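7,8-dihydro-6-hydroxymethylpterin pyrophosphokinase-dihydropteroate synthase (Plasmodium falciparum, PDB 6JWS) probably makes dihydropteroate for folate synthesis, first activating hydroxymethyldihydropterin with ATP to its diphosphate and then joining this to 4-aminobenzoate. Local coordinates at residues T172-D176 / S236-H240. The protein carries 1 engineered substitution. Sequence-based numbering, arbitrary orientation.
Sequences TFVND and SKYIH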
loop_
_atom_site.group_PDB
_atom_site.type_symbol
_atom_site.label_atom_id
_atom_site.label_comp_id
_atom_site.label_asym_id
_atom_site.label_seq_id
_atom_site.Cartn_x
_atom_site.Cartn_y
_atom_site.Cartn_z
ATOM N N THR B 172 10.528 -45.387 10.188
ATOM C CA THR B 172 11.730 -46.118 9.801
ATOM C C THR B 172 11.682 -47.572 10.266
ATOM O O THR B 172 11.059 -47.907 11.274
ATOM C CB THR B 172 13.006 -45.373 10.225
ATOM O OG1 THR B 172 14.075 -45.887 9.435
ATOM C CG2 THR B 172 13.347 -45.501 11.694
ATOM N N PHE B 173 12.358 -48.431 9.499
ATOM C CA PHE B 173 12.414 -49.864 9.782
ATOM C C PHE B 173 13.740 -50.191 10.470
ATOM O O PHE B 173 13.945 -51.314 10.937
ATOM C CB PHE B 173 12.203 -50.689 8.502
ATOM C CG PHE B 173 12.863 -50.125 7.269
ATOM C CD1 PHE B 173 14.247 -50.022 7.182
ATOM C CD2 PHE B 173 12.102 -49.662 6.199
ATOM C CE1 PHE B 173 14.855 -49.482 6.056
ATOM C CE2 PHE B 173 12.710 -49.124 5.070
ATOM C CZ PHE B 173 14.087 -49.042 4.993
ATOM N N VAL B 174 14.637 -49.196 10.513
ATOM C CA VAL B 174 15.923 -49.330 11.176
ATOM C C VAL B 174 15.679 -49.473 12.674
ATOM O O VAL B 174 14.746 -48.877 13.205
ATOM C CB VAL B 174 16.859 -48.165 10.813
ATOM C CG1 VAL B 174 18.152 -48.213 11.605
ATOM C CG2 VAL B 174 17.161 -48.167 9.324
ATOM N N ASN B 175 16.497 -50.303 13.337
ATOM C CA ASN B 175 16.217 -50.734 14.700
ATOM C C ASN B 175 16.597 -49.682 15.740
ATOM O O ASN B 175 16.010 -49.666 16.822
ATOM C CB ASN B 175 16.877 -52.069 15.044
ATOM C CG ASN B 175 16.295 -53.235 14.273
ATOM O OD1 ASN B 175 15.085 -53.322 14.058
ATOM N ND2 ASN B 175 17.158 -54.143 13.856
ATOM N N ASP B 176 17.585 -48.827 15.427
ATOM C CA ASP B 176 18.127 -47.928 16.435
ATOM C C ASP B 176 18.808 -46.734 15.774
ATOM O O ASP B 176 19.182 -46.797 14.599
ATOM C CB ASP B 176 19.142 -48.655 17.323
ATOM C CG ASP B 176 20.363 -49.089 16.533
ATOM O OD1 ASP B 176 20.280 -50.147 15.871
ATOM O OD2 ASP B 176 21.354 -48.324 16.509
ATOM N N SER B 236 24.289 -54.064 5.511
ATOM C CA SER B 236 23.851 -55.234 4.757
ATOM C C SER B 236 22.456 -55.660 5.191
ATOM O O SER B 236 21.750 -56.339 4.450
ATOM C CB SER B 236 24.820 -56.386 4.894
ATOM O OG SER B 236 25.932 -56.214 4.030
ATOM N N LYS B 237 22.081 -55.261 6.408
ATOM C CA LYS B 237 20.784 -55.587 6.966
ATOM C C LYS B 237 19.703 -54.775 6.253
ATOM O O LYS B 237 18.529 -55.132 6.331
ATOM C CB LYS B 237 20.802 -55.318 8.474
ATOM C CG LYS B 237 19.478 -55.497 9.199
ATOM C CD LYS B 237 19.622 -55.428 10.707
ATOM C CE LYS B 237 18.306 -55.198 11.425
ATOM N NZ LYS B 237 17.284 -56.231 11.130
ATOM N N TYR B 238 20.100 -53.698 5.556
ATOM C CA TYR B 238 19.132 -52.761 5.002
ATOM C C TYR B 238 19.353 -52.532 3.508
ATOM O O TYR B 238 18.400 -52.214 2.799
ATOM C CB TYR B 238 19.132 -51.432 5.762
ATOM C CG TYR B 238 18.849 -51.549 7.236
ATOM C CD1 TYR B 238 17.602 -51.945 7.692
ATOM C CD2 TYR B 238 19.822 -51.250 8.176
ATOM C CE1 TYR B 238 17.330 -52.066 9.047
ATOM C CE2 TYR B 238 19.567 -51.366 9.533
ATOM C CZ TYR B 238 18.318 -51.774 9.971
ATOM O OH TYR B 238 18.055 -51.883 11.309
ATOM N N ILE B 239 20.599 -52.682 3.039
ATOM C CA ILE B 239 20.907 -52.445 1.635
ATOM C C ILE B 239 21.507 -53.714 1.020
ATOM O O ILE B 239 22.280 -54.416 1.675
ATOM C CB ILE B 239 21.808 -51.197 1.478
ATOM C CG1 ILE B 239 21.220 -49.969 2.188
ATOM C CG2 ILE B 239 22.114 -50.904 0.012
ATOM C CD1 ILE B 239 22.148 -48.774 2.251
ATOM N N HIS B 240 21.113 -54.016 -0.228
ATOM C CA HIS B 240 21.736 -55.053 -1.042
ATOM C C HIS B 240 23.049 -54.514 -1.596
ATOM O O HIS B 240 23.059 -53.884 -2.653
ATOM C CB HIS B 240 20.843 -55.453 -2.234
ATOM C CG HIS B 240 19.690 -56.345 -1.904
ATOM N ND1 HIS B 240 18.376 -55.905 -1.949
ATOM C CD2 HIS B 240 19.640 -57.649 -1.546
ATOM C CE1 HIS B 240 17.569 -56.894 -1.612
ATOM N NE2 HIS B 240 18.322 -57.981 -1.362
#
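Tyr238 drives its ring against Val174 and Asn175 in the β-to-α loop that joins strand 163-172 to helix 177-190, within the ferredoxin-like fold of the HPPK domain. The loop after helix 228-236 supplies the tyrosine, so a residue just past that helix is held by the loop that leads into helix 177-190, whose N-cap is Asp176; the ring also touches Val183 of that second helix. The methyl CG2 of Val174 sits over one ring face, 3.8 Å from the ring centroid of Tyr238 and 11° off its normal, a well-centred CH-π contact. With CG1 anti to the backbone N (chi1 174°), CG2 falls beside that N and over the ring, while CG1 lies 3.7 Å from Tyr238 OH. CG of Lys237 lies over the opposite face, 3.9 Å above the plane of the Tyr238 ring; the ammonium NZ of Lys237 hydrogen-bonds Ser10 O. At the buried phenol end, Asn175 N donates a hydrogen bond to Tyr238 OH (3.0 Å), moderately bent at 144°. The Asn175 amide, steeply inclined to the phenol ring, is tethered through ND2 to Ile8 O. Nearer the CB end of the ring, the side chains of Phe173, itself stacked with Tyr97, and Tyr238 run antiparallel to each other, CD1 of Phe173 coming to 3.9 Å from CD1 of Tyr238.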